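Local atomic coordinates of hookworm platelet inhibitor 1 (Ancylostoma caninum, PDB entry 4TPV), a protein that inhibits the aggregation of host platelets and their adhesion to fibrinogen and collagen, possibly by binding platelet integrins. Residues A[15-19]-A[79-84]; A[48-52]-A[119-123]; A[53-59]-A[122-127]; A[67-73]-A[131-137]. All coordinates share one frame; numbering follows the deposited sequence.

Interaction 1 of 4, residues A[15-19]-A[79-84]; sequences MREMF and NIPLEA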
loop_
_atom_site.group_PDB
_atom_site.type_symbol
_atom_site.label_atom_id
_atom_site.label_comp_id
_atom_site.label_asym_id
_atom_site.label_seq_id
_atom_site.Cartn_x
_atom_site.Cartn_y
_atom_site.Cartn_z
ATOM N N MET A 15 8.926 11.851 -3.442
ATOM C CA MET A 15 8.866 10.590 -2.714
ATOM C C MET A 15 7.436 10.049 -2.594
ATOM O O MET A 15 7.236 8.842 -2.588
ATOM C CB MET A 15 9.468 10.747 -1.326
ATOM C CG MET A 15 10.943 11.127 -1.335
ATOM S SD MET A 15 11.546 11.461 0.335
ATOM C CE MET A 15 11.070 9.908 1.104
ATOM N N ARG A 16 6.457 10.945 -2.461
ATOM C CA ARG A 16 5.059 10.509 -2.401
ATOM C C ARG A 16 4.734 9.761 -3.679
ATOM O O ARG A 16 4.147 8.689 -3.647
ATOM C CB ARG A 16 4.100 11.688 -2.194
ATOM C CG ARG A 16 4.292 12.392 -0.863
ATOM C CD ARG A 16 3.410 13.616 -0.746
ATOM N NE ARG A 16 3.496 14.164 0.602
ATOM C CZ ARG A 16 4.138 15.282 0.933
ATOM N NH1 ARG A 16 4.731 16.025 0.003
ATOM N NH2 ARG A 16 4.165 15.670 2.206
ATOM N N GLU A 17 5.159 10.319 -4.811
ATOM C CA GLU A 17 4.963 9.677 -6.100
ATOM C C GLU A 17 5.718 8.344 -6.174
ATOM O O GLU A 17 5.178 7.357 -6.670
ATOM C CB GLU A 17 5.406 10.620 -7.231
ATOM C CG GLU A 17 4.938 10.193 -8.603
ATOM C CD GLU A 17 5.260 11.233 -9.667
ATOM O OE1 GLU A 17 6.338 11.865 -9.578
ATOM O OE2 GLU A 17 4.431 11.430 -10.582
ATOM N N MET A 18 6.939 8.299 -5.653
ATOM C CA MET A 18 7.715 7.069 -5.658
ATOM C C MET A 18 6.968 6.006 -4.859
ATOM O O MET A 18 6.817 4.896 -5.316
ATOM C CB MET A 18 9.121 7.283 -5.099
ATOM C CG MET A 18 10.028 8.089 -6.027
ATOM S SD MET A 18 11.527 8.568 -5.146
ATOM C CE MET A 18 12.292 9.678 -6.343
ATOM N N PHE A 19 6.447 6.364 -3.692
ATOM C CA PHE A 19 5.700 5.390 -2.899
ATOM C C PHE A 19 4.488 4.858 -3.662
ATOM O O PHE A 19 4.224 3.653 -3.673
ATOM C CB PHE A 19 5.236 6.012 -1.580
ATOM C CG PHE A 19 6.237 5.913 -0.460
ATOM C CD1 PHE A 19 6.539 4.694 0.116
ATOM C CD2 PHE A 19 6.820 7.052 0.061
ATOM C CE1 PHE A 19 7.442 4.615 1.177
ATOM C CE2 PHE A 19 7.715 6.976 1.115
ATOM C CZ PHE A 19 8.024 5.745 1.677
ATOM N N ASN A 79 17.082 4.130 -1.780
ATOM C CA ASN A 79 16.340 5.269 -1.278
ATOM C C ASN A 79 15.218 4.784 -0.367
ATOM O O ASN A 79 14.998 3.573 -0.217
ATOM C CB ASN A 79 15.826 6.157 -2.427
ATOM C CG ASN A 79 14.615 5.584 -3.158
ATOM O OD1 ASN A 79 14.151 4.473 -2.886
ATOM N ND2 ASN A 79 14.109 6.348 -4.118
ATOM N N ILE A 80 14.547 5.722 0.298
ATOM C CA ILE A 80 13.615 5.350 1.354
ATOM C C ILE A 80 12.407 4.547 0.836
ATOM O O ILE A 80 12.106 3.479 1.377
ATOM C CB ILE A 80 13.173 6.609 2.131
ATOM C CG1 ILE A 80 14.383 7.158 2.891
ATOM C CG2 ILE A 80 12.041 6.286 3.083
ATOM C CD1 ILE A 80 14.087 8.392 3.730
ATOM N N PRO A 81 11.743 5.003 -0.239
ATOM C CA PRO A 81 10.624 4.216 -0.766
ATOM C C PRO A 81 11.027 2.790 -1.176
ATOM O O PRO A 81 10.295 1.850 -0.854
ATOM C CB PRO A 81 10.155 5.039 -1.978
ATOM C CG PRO A 81 10.551 6.439 -1.648
ATOM C CD PRO A 81 11.861 6.315 -0.913
ATOM N N LEU A 82 12.170 2.608 -1.840
ATOM C CA LEU A 82 12.597 1.257 -2.194
ATOM C C LEU A 82 13.016 0.433 -0.988
ATOM O O LEU A 82 12.729 -0.763 -0.942
ATOM C CB LEU A 82 13.751 1.284 -3.204
ATOM C CG LEU A 82 13.320 1.728 -4.600
ATOM C CD1 LEU A 82 14.569 2.022 -5.412
ATOM C CD2 LEU A 82 12.471 0.624 -5.273
ATOM N N GLU A 83 13.684 1.051 -0.013
ATOM C CA GLU A 83 14.116 0.309 1.179
ATOM C C GLU A 83 12.891 -0.272 1.892
ATOM O O GLU A 83 12.862 -1.467 2.212
ATOM C CB GLU A 83 14.958 1.217 2.098
ATOM C CG GLU A 83 15.770 0.511 3.186
ATOM C CD GLU A 83 16.958 -0.314 2.665
ATOM O OE1 GLU A 83 17.716 0.132 1.758
ATOM O OE2 GLU A 83 17.153 -1.418 3.204
ATOM N N ALA A 84 11.856 0.535 2.080
ATOM C CA ALA A 84 10.627 0.056 2.704
ATOM C C ALA A 84 9.876 -0.909 1.792
ATOM O O ALA A 84 9.460 -1.985 2.233
ATOM C CB ALA A 84 9.722 1.234 3.076
#
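Asn79 OD1 accepts the main-chain N-H of Leu82, with 2.9 Å between OD1 and N, while ND2 of the same amide merely lies 3.6 Å from SD of Met18. Asn79 is the N-cap of helix 80-89, and the first of these is its capping bond. With chi1 at 76°, CG sits between the backbone N and the carbonyl carbon, which folds the amide back onto the first helical turn; the Leu82 nitrogen arrives tilted from the plane of the side-chain carbonyl. Pro81, in that same turn, is the wedge between the two segments. Its CB stands almost exactly over the centre of the Phe19 ring, 4.1 Å from the centroid and 5° off the normal, a CH-pi contact. The next atom, CG, rests against CB of Met18 at 3.8 Å, and CD meets the methyl CE of Met15 at 4.2 Å. Three side chains of one face of segment 15-19 thus grip one proline ring. Met15 reaches it because its otherwise extended chain bends at the last torsion, which also brings CE to 4.0 Å from CB of Ile80. Ala84 CB lies at the edge of the Phe19 ring, near its plane. The axes of the two short segments approach to 9.5 Å and run nearly parallel, 28° apart. Both pack on the main sheet: Phe19 on Cys122, Val133 and Cys135, Ile80 on Val124 and Val133, and Ala84 on Asp71 and Val133, so helices 13-34 and 80-89 lie together across strands 119-127, 130-138 and 68-73.

Interaction 2 of 4, residues A[48-52]-A[119-123]; sequences LEEKA and KLGCA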
loop_
_atom_site.group_PDB
_atom_site.type_symbol
_atom_site.label_atom_id
_atom_site.label_comp_id
_atom_site.label_asym_id
_atom_site.label_seq_id
_atom_site.Cartn_x
_atom_site.Cartn_y
_atom_site.Cartn_z
ATOM N N LEU A 48 -4.469 10.088 4.903
ATOM C CA LEU A 48 -3.750 8.924 5.400
ATOM C C LEU A 48 -2.300 9.257 5.728
ATOM O O LEU A 48 -1.734 8.686 6.658
ATOM C CB LEU A 48 -3.797 7.788 4.383
ATOM C CG LEU A 48 -5.183 7.199 4.242
ATOM C CD1 LEU A 48 -5.116 5.988 3.315
ATOM C CD2 LEU A 48 -5.743 6.795 5.608
ATOM N N GLU A 49 -1.700 10.183 4.978
ATOM C CA GLU A 49 -0.344 10.607 5.325
ATOM C C GLU A 49 -0.313 11.214 6.724
ATOM O O GLU A 49 0.587 10.915 7.517
ATOM C CB GLU A 49 0.227 11.614 4.318
ATOM C CG GLU A 49 1.560 12.228 4.791
ATOM C CD GLU A 49 2.222 13.124 3.750
ATOM O OE1 GLU A 49 2.541 14.289 4.097
ATOM O OE2 GLU A 49 2.439 12.665 2.613
ATOM N N GLU A 50 -1.282 12.069 7.043
ATOM C CA GLU A 50 -1.315 12.651 8.380
ATOM C C GLU A 50 -1.526 11.558 9.444
ATOM O O GLU A 50 -0.891 11.588 10.498
ATOM C CB GLU A 50 -2.392 13.723 8.489
ATOM C CG GLU A 50 -2.707 14.118 9.933
ATOM C CD GLU A 50 -1.631 14.952 10.626
ATOM O OE1 GLU A 50 -0.577 15.240 10.020
ATOM O OE2 GLU A 50 -1.855 15.306 11.803
ATOM N N LYS A 51 -2.376 10.576 9.145
ATOM C CA LYS A 51 -2.577 9.448 10.053
ATOM C C LYS A 51 -1.260 8.692 10.243
ATOM O O LYS A 51 -0.897 8.283 11.363
ATOM C CB LYS A 51 -3.666 8.514 9.508
ATOM C CG LYS A 51 -4.111 7.404 10.455
ATOM C CD LYS A 51 -5.169 6.539 9.777
ATOM C CE LYS A 51 -5.604 5.391 10.684
ATOM N NZ LYS A 51 -6.398 4.367 9.942
ATOM N N ALA A 52 -0.537 8.538 9.147
ATOM C CA ALA A 52 0.748 7.847 9.202
ATOM C C ALA A 52 1.766 8.606 10.050
ATOM O O ALA A 52 2.522 7.984 10.808
ATOM C CB ALA A 52 1.289 7.617 7.779
ATOM N N LYS A 119 -6.127 3.506 -1.453
ATOM C CA LYS A 119 -5.500 4.728 -0.945
ATOM C C LYS A 119 -4.325 4.376 -0.036
ATOM O O LYS A 119 -4.371 3.395 0.708
ATOM C CB LYS A 119 -6.506 5.593 -0.169
ATOM C CG LYS A 119 -7.653 6.154 -0.975
ATOM C CD LYS A 119 -8.649 6.840 -0.036
ATOM C CE LYS A 119 -9.732 7.572 -0.818
ATOM N NZ LYS A 119 -10.550 6.647 -1.655
ATOM N N LEU A 120 -3.247 5.152 -0.124
ATOM C CA LEU A 120 -2.186 5.071 0.873
ATOM C C LEU A 120 -1.663 6.462 1.205
ATOM O O LEU A 120 -1.789 7.402 0.411
ATOM C CB LEU A 120 -1.015 4.186 0.398
ATOM C CG LEU A 120 0.007 4.890 -0.511
ATOM C CD1 LEU A 120 1.265 4.034 -0.654
ATOM C CD2 LEU A 120 -0.594 5.187 -1.874
ATOM N N GLY A 121 -1.073 6.575 2.386
ATOM C CA GLY A 121 -0.342 7.772 2.768
ATOM C C GLY A 121 0.791 7.321 3.651
ATOM O O GLY A 121 0.616 6.393 4.435
ATOM N N CYS A 122 1.943 7.984 3.547
ATOM C CA CYS A 122 3.151 7.503 4.233
ATOM C C CYS A 122 3.875 8.594 5.027
ATOM O O CYS A 122 3.623 9.782 4.850
ATOM C CB CYS A 122 4.105 6.873 3.218
ATOM S SG CYS A 122 3.402 5.472 2.296
ATOM N N ALA A 123 4.786 8.173 5.905
ATOM C CA ALA A 123 5.493 9.072 6.808
ATOM C C ALA A 123 6.910 8.548 7.025
ATOM O O ALA A 123 7.145 7.334 7.042
ATOM C CB ALA A 123 4.749 9.192 8.144
#
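Glu49 and Gly121 bring their backbones into direct contact, with N of Glu49 only 3.5 Å from CA of Gly121. The glycine has no side chain, and the helix backbone lies directly against its CA. Side-chain carbons pack against the same glycine: CB of Leu48 is 3.6 Å from N of Gly121, and CB of Ala52 is 3.6 Å from the carbonyl O of Gly121. No hydrogen bond joins helix 48-52 to strand 119-123; the two meet by packing alone, their short axes 5.7 Å apart and inclined at 39°. This is one outer layer of the alpha-beta-alpha sandwich of the CAP superfamily, with helix 46-56 seated on the sheet and helix 13-34 on its other side, where Leu120 and Cys122 point. The apolar side-chain contacts lie toward the two ends of the segments. Leu48 reaches along the strand, its CD1 3.8 Å from CB of Lys119 and the two side chains at about a right angle, while CB of Ala52 and CB of Ala123 meet at 3.8 Å. The polar part belongs to Glu49. With CG anti to the backbone N (chi1 171°) and the chain extended, CG passes 3.2 Å from the carbonyl O of Cys122, and the buried carboxylate goes on to salt bridges with Arg8 through OE1 and Arg16 through OE2. Tyr44 OH is hydrogen-bonded to OE2 and also to N of Cys122.

Interaction 3 of 4, residues A[53-59]-A[122-127]; sequences YKSAEKC and CAVVDC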
loop_
_atom_site.group_PDB
_atom_site.type_symbol
_atom_site.label_atom_id
_atom_site.label_comp_id
_atom_site.label_asym_id
_atom_site.label_seq_id
_atom_site.Cartn_x
_atom_site.Cartn_y
_atom_site.Cartn_z
ATOM N N TYR A 53 1.791 9.945 9.945
ATOM C CA TYR A 53 2.713 10.735 10.767
ATOM C C TYR A 53 2.340 10.656 12.244
ATOM O O TYR A 53 3.204 10.470 13.098
ATOM C CB TYR A 53 2.785 12.209 10.292
ATOM C CG TYR A 53 3.904 12.385 9.311
ATOM C CD1 TYR A 53 5.220 12.513 9.750
ATOM C CD2 TYR A 53 3.673 12.319 7.951
ATOM C CE1 TYR A 53 6.273 12.609 8.858
ATOM C CE2 TYR A 53 4.724 12.403 7.041
ATOM C CZ TYR A 53 6.027 12.557 7.504
ATOM O OH TYR A 53 7.075 12.646 6.625
ATOM N N LYS A 54 1.059 10.788 12.550
ATOM C CA LYS A 54 0.635 10.769 13.933
ATOM C C LYS A 54 1.006 9.434 14.575
ATOM O O LYS A 54 1.368 9.383 15.755
ATOM C CB LYS A 54 -0.870 11.042 14.031
ATOM C CG LYS A 54 -1.228 12.532 13.845
ATOM C CD LYS A 54 -0.710 13.383 15.005
ATOM C CE LYS A 54 -1.086 14.879 14.886
ATOM N NZ LYS A 54 -0.291 15.660 13.891
ATOM N N SER A 55 0.956 8.366 13.784
ATOM C CA SER A 55 1.299 7.035 14.283
ATOM C C SER A 55 2.812 6.829 14.327
ATOM O O SER A 55 3.356 6.297 15.306
ATOM C CB SER A 55 0.661 5.947 13.420
ATOM O OG SER A 55 1.053 4.675 13.903
ATOM N N ALA A 56 3.495 7.251 13.265
ATOM C CA ALA A 56 4.954 7.111 13.189
ATOM C C ALA A 56 5.667 7.778 14.353
ATOM O O ALA A 56 6.654 7.263 14.847
ATOM C CB ALA A 56 5.479 7.688 11.882
ATOM N N GLU A 57 5.174 8.928 14.801
ATOM C CA GLU A 57 5.892 9.677 15.819
ATOM C C GLU A 57 5.869 8.984 17.174
ATOM O O GLU A 57 6.605 9.385 18.078
ATOM C CB GLU A 57 5.315 11.088 15.951
ATOM C CG GLU A 57 5.536 11.947 14.732
ATOM C CD GLU A 57 4.660 13.186 14.734
ATOM O OE1 GLU A 57 3.898 13.379 15.713
ATOM O OE2 GLU A 57 4.737 13.960 13.751
ATOM N N LYS A 58 5.029 7.955 17.317
ATOM C CA LYS A 58 5.025 7.162 18.541
ATOM C C LYS A 58 6.253 6.261 18.586
ATOM O O LYS A 58 6.615 5.753 19.639
ATOM C CB LYS A 58 3.742 6.334 18.647
ATOM C CG LYS A 58 2.464 7.179 18.700
ATOM C CD LYS A 58 1.276 6.255 18.901
ATOM C CE LYS A 58 -0.053 6.924 18.666
ATOM N NZ LYS A 58 -1.081 5.845 18.447
ATOM N N CYS A 59 6.881 6.069 17.433
ATOM C CA CYS A 59 8.161 5.357 17.337
ATOM C C CYS A 59 8.083 3.896 17.764
ATOM O O CYS A 59 9.065 3.345 18.269
ATOM C CB CYS A 59 9.238 6.070 18.160
ATOM S SG CYS A 59 9.881 7.569 17.310
ATOM N N CYS A 122 1.943 7.984 3.547
ATOM C CA CYS A 122 3.151 7.503 4.233
ATOM C C CYS A 122 3.875 8.594 5.027
ATOM O O CYS A 122 3.623 9.782 4.850
ATOM C CB CYS A 122 4.105 6.873 3.218
ATOM S SG CYS A 122 3.402 5.472 2.296
ATOM N N ALA A 123 4.786 8.173 5.905
ATOM C CA ALA A 123 5.493 9.072 6.808
ATOM C C ALA A 123 6.910 8.548 7.025
ATOM O O ALA A 123 7.145 7.334 7.042
ATOM C CB ALA A 123 4.749 9.192 8.144
ATOM N N VAL A 124 7.856 9.463 7.150
ATOM C CA VAL A 124 9.248 9.122 7.393
ATOM C C VAL A 124 9.709 9.911 8.606
ATOM O O VAL A 124 9.635 11.142 8.602
ATOM C CB VAL A 124 10.115 9.446 6.168
ATOM C CG1 VAL A 124 11.582 9.171 6.476
ATOM C CG2 VAL A 124 9.647 8.630 4.958
ATOM N N VAL A 125 10.169 9.229 9.656
ATOM C CA VAL A 125 10.549 9.919 10.882
ATOM C C VAL A 125 11.805 9.295 11.463
ATOM O O VAL A 125 12.126 8.158 11.140
ATOM C CB VAL A 125 9.441 9.870 11.942
ATOM C CG1 VAL A 125 8.142 10.500 11.423
ATOM C CG2 VAL A 125 9.197 8.449 12.379
ATOM N N ASP A 126 12.520 10.043 12.297
ATOM C CA ASP A 126 13.651 9.478 13.018
ATOM C C ASP A 126 13.256 9.090 14.432
ATOM O O ASP A 126 12.671 9.885 15.164
ATOM C CB ASP A 126 14.823 10.468 13.080
ATOM C CG ASP A 126 16.047 9.883 13.796
ATOM O OD1 ASP A 126 16.748 9.064 13.171
ATOM O OD2 ASP A 126 16.307 10.240 14.968
ATOM N N CYS A 127 13.609 7.873 14.819
ATOM C CA CYS A 127 13.426 7.430 16.189
ATOM C C CYS A 127 14.752 6.962 16.735
ATOM O O CYS A 127 15.227 5.889 16.354
ATOM C CB CYS A 127 12.414 6.297 16.262
ATOM S SG CYS A 127 10.774 6.739 15.683
HETATM O O HOH W 1 9.160 13.945 7.642
#
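Ala123 and Tyr53 form the apolar centre: the methyl CB of Ala123 lies over the middle of the phenol ring, 3.3 Å from its centroid and 11° off the normal, a very close CH-pi contact. Two residues further along the strand, Val125 straddles the gap between two residues of the helix. Its CG1 is 3.8 Å from CE1 of Tyr53, and its CG2 is 3.8 Å from CB of Ala56. Because alternate strand residues face the helix, Ala123, Val125 and Cys127 meet Tyr53, Ala56 and Cys59 in turn. The last of these pairs is the disulfide Cys59-Cys127 (chi3 -85°), which ties the chain leaving helix 46-56 to the end of strand 119-127. Near that joint the chain turns out of the helical layer of the CAP sandwich: a type I turn runs from Ala56 to Cys59, with N of Cys59 hydrogen-bonded to O of Ala56 at 2.9 Å, and Cys59 itself has positive phi. The polar edge belongs to the hydroxyl of Tyr53. The main-chain N-H of Val124 points at it almost straight, at 173°, but the bond is weak, 3.3 Å from N to OH. A water 2.7 Å from Tyr53 OH donates to O of Val124 at 3.0 Å, so the hydroxyl is connected to both polar main-chain atoms of that residue. Arg8 makes a cation-pi contact with the same ring.

Interaction 4 of 4, residues A[67-73]-A[131-137]; sequences EENVDVF and THVVCQY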
loop_
_atom_site.group_PDB
_atom_site.type_symbol
_atom_site.label_atom_id
_atom_site.label_comp_id
_atom_site.label_asym_id
_atom_site.label_seq_id
_atom_site.Cartn_x
_atom_site.Cartn_y
_atom_site.Cartn_z
ATOM N N GLU A 67 -4.400 -1.732 9.202
ATOM C CA GLU A 67 -4.105 -1.014 7.958
ATOM C C GLU A 67 -2.795 -0.191 8.015
ATOM O O GLU A 67 -2.574 0.715 7.215
ATOM C CB GLU A 67 -5.287 -0.104 7.577
ATOM C CG GLU A 67 -6.144 -0.617 6.390
ATOM C CD GLU A 67 -6.986 -1.855 6.696
ATOM O OE1 GLU A 67 -7.327 -2.088 7.869
ATOM O OE2 GLU A 67 -7.338 -2.591 5.751
ATOM N N GLU A 68 -1.898 -0.562 8.914
ATOM C CA GLU A 68 -0.605 0.095 8.996
ATOM C C GLU A 68 0.559 -0.847 8.664
ATOM O O GLU A 68 0.602 -1.999 9.107
ATOM C CB GLU A 68 -0.406 0.674 10.384
ATOM C CG GLU A 68 0.894 1.426 10.532
ATOM C CD GLU A 68 0.962 2.140 11.851
ATOM O OE1 GLU A 68 1.225 1.474 12.861
ATOM O OE2 GLU A 68 0.710 3.366 11.878
ATOM N N ASN A 69 1.498 -0.338 7.867
ATOM C CA ASN A 69 2.789 -1.002 7.642
ATOM C C ASN A 69 3.907 -0.201 8.302
ATOM O O ASN A 69 3.884 1.035 8.263
ATOM C CB ASN A 69 3.085 -1.143 6.142
ATOM C CG ASN A 69 2.342 -2.289 5.487
ATOM O OD1 ASN A 69 1.563 -2.993 6.118
ATOM N ND2 ASN A 69 2.587 -2.473 4.192
ATOM N N VAL A 70 4.882 -0.883 8.902
ATOM C CA VAL A 70 6.036 -0.218 9.491
ATOM C C VAL A 70 7.316 -0.863 9.014
ATOM O O VAL A 70 7.377 -2.088 8.846
ATOM C CB VAL A 70 5.980 -0.261 11.037
ATOM C CG1 VAL A 70 7.145 0.529 11.663
ATOM C CG2 VAL A 70 4.647 0.278 11.515
ATOM N N ASP A 71 8.323 -0.029 8.764
ATOM C CA ASP A 71 9.671 -0.520 8.513
ATOM C C ASP A 71 10.665 0.299 9.302
ATOM O O ASP A 71 10.469 1.497 9.477
ATOM C CB ASP A 71 9.990 -0.457 7.027
ATOM C CG ASP A 71 11.262 -1.209 6.664
ATOM O OD1 ASP A 71 11.648 -2.165 7.379
ATOM O OD2 ASP A 71 11.871 -0.826 5.644
ATOM N N VAL A 72 11.720 -0.348 9.794
ATOM C CA VAL A 72 12.701 0.299 10.642
ATOM C C VAL A 72 14.102 -0.055 10.145
ATOM O O VAL A 72 14.429 -1.235 10.008
ATOM C CB VAL A 72 12.566 -0.136 12.128
ATOM C CG1 VAL A 72 13.644 0.526 12.988
ATOM C CG2 VAL A 72 11.175 0.174 12.662
ATOM N N PHE A 73 14.946 0.953 9.908
ATOM C CA PHE A 73 16.325 0.697 9.458
ATOM C C PHE A 73 17.257 1.864 9.717
ATOM O O PHE A 73 16.814 2.973 9.982
ATOM C CB PHE A 73 16.371 0.365 7.954
ATOM C CG PHE A 73 15.675 1.382 7.081
ATOM C CD1 PHE A 73 16.320 2.549 6.703
ATOM C CD2 PHE A 73 14.370 1.171 6.647
ATOM C CE1 PHE A 73 15.672 3.487 5.891
ATOM C CE2 PHE A 73 13.719 2.102 5.846
ATOM C CZ PHE A 73 14.369 3.261 5.473
ATOM N N THR A 131 15.615 5.198 11.126
ATOM C CA THR A 131 14.511 5.686 10.296
ATOM C C THR A 131 13.326 4.749 10.439
ATOM O O THR A 131 13.475 3.543 10.328
ATOM C CB THR A 131 14.932 5.799 8.826
ATOM O OG1 THR A 131 16.062 6.677 8.733
ATOM C CG2 THR A 131 13.791 6.332 7.959
ATOM N N HIS A 132 12.158 5.315 10.725
ATOM C CA HIS A 132 10.901 4.576 10.673
ATOM C C HIS A 132 10.117 5.075 9.481
ATOM O O HIS A 132 9.931 6.276 9.302
ATOM C CB HIS A 132 10.050 4.758 11.938
ATOM C CG HIS A 132 10.597 4.089 13.167
ATOM N ND1 HIS A 132 9.780 3.601 14.161
ATOM C CD2 HIS A 132 11.869 3.816 13.554
ATOM C CE1 HIS A 132 10.521 3.069 15.118
ATOM N NE2 HIS A 132 11.791 3.179 14.773
ATOM N N VAL A 133 9.684 4.141 8.650
ATOM C CA VAL A 133 8.801 4.443 7.553
ATOM C C VAL A 133 7.470 3.802 7.885
ATOM O O VAL A 133 7.428 2.614 8.236
ATOM C CB VAL A 133 9.325 3.885 6.226
ATOM C CG1 VAL A 133 8.333 4.191 5.109
ATOM C CG2 VAL A 133 10.703 4.452 5.920
ATOM N N VAL A 134 6.388 4.571 7.796
ATOM C CA VAL A 134 5.038 4.054 8.072
ATOM C C VAL A 134 4.124 4.416 6.923
ATOM O O VAL A 134 4.104 5.569 6.486
ATOM C CB VAL A 134 4.452 4.644 9.385
ATOM C CG1 VAL A 134 2.992 4.275 9.529
ATOM C CG2 VAL A 134 5.277 4.207 10.593
ATOM N N CYS A 135 3.376 3.439 6.428
ATOM C CA CYS A 135 2.335 3.716 5.460
ATOM C C CYS A 135 0.998 3.247 6.017
ATOM O O CYS A 135 0.908 2.203 6.664
ATOM C CB CYS A 135 2.618 3.039 4.122
ATOM S SG CYS A 135 4.005 3.723 3.162
ATOM N N GLN A 136 -0.023 4.056 5.774
ATOM C CA GLN A 136 -1.383 3.769 6.181
ATOM C C GLN A 136 -2.213 3.572 4.924
ATOM O O GLN A 136 -2.034 4.282 3.921
ATOM C CB GLN A 136 -1.948 4.919 7.045
ATOM C CG GLN A 136 -1.261 5.054 8.398
ATOM C CD GLN A 136 -1.952 4.260 9.480
ATOM O OE1 GLN A 136 -2.969 3.604 9.236
ATOM N NE2 GLN A 136 -1.403 4.310 10.696
ATOM N N TYR A 137 -3.106 2.588 4.966
ATOM C CA TYR A 137 -3.901 2.231 3.803
ATOM C C TYR A 137 -5.393 2.379 4.061
ATOM O O TYR A 137 -5.855 2.433 5.218
ATOM C CB TYR A 137 -3.574 0.791 3.380
ATOM C CG TYR A 137 -2.096 0.590 3.117
ATOM C CD1 TYR A 137 -1.540 0.900 1.886
ATOM C CD2 TYR A 137 -1.242 0.144 4.129
ATOM C CE1 TYR A 137 -0.156 0.739 1.648
ATOM C CE2 TYR A 137 0.127 -0.018 3.900
ATOM C CZ TYR A 137 0.661 0.266 2.652
ATOM O OH TYR A 137 2.015 0.092 2.433
HETATM O O HOH W 2 18.398 5.730 8.911
#
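Asn69 sends its CB to the edge of the Tyr137 ring, in its plane and 3.9 Å from CE2. CG of Asn69, set opposite the carbonyl carbon (chi1 -79°), comes closer still, 3.5 Å from CE2 of Tyr137, with the amide turned 67° from the ring. At the tip, OD1 accepts from Asn111, while ND2 donates to O of Asn108 and lies 3.2 Å from Tyr137 OH, itself bonded to His23. The strands pair antiparallel: Asn69 with Cys135, Asp71 with Val133 and Phe73 with Thr131 are hydrogen-bonded pairs, and N of Tyr137 adds a bond to O of Glu67. On the face opposite Asn69, CG2 of Val72 sits over the His132 ring, 3.7 Å from its centroid, in a CH-pi contact. At the far end CE2 of Phe73 touches CG2 of Val133 at 3.8 Å. The chemistry implies a division of labour: main-chain bonds fix the register, while the buried amide of Asn69, satisfied by residues of helix 107-113, joins that helix to the edge strand of the sheet.

In the fold
From the N terminus, helix 13-34 is the first element used, and interaction 1 closes its loop at 79-84 after the chain has passed through helix 46-56 and strand 68-73. Those two stay open until later: interactions 2 and 3 bring successive parts of helix 46-56 to strand 119-127, sharing Cys122 and Ala123, and interaction 4 closes last, pairing 67-73 with 131-137. Interaction 1 crosses all three, and interaction 4 crosses interactions 2 and 3. The Arg16-Glu49 salt bridge joins interaction 1 to interaction 2, and the Cys122-Cys135 disulfide joins the two central strands. Interaction 1 puts helices 13-34 and 80-89 on one face of the sheet; interactions 2 and 3 put helix 46-56 on the other.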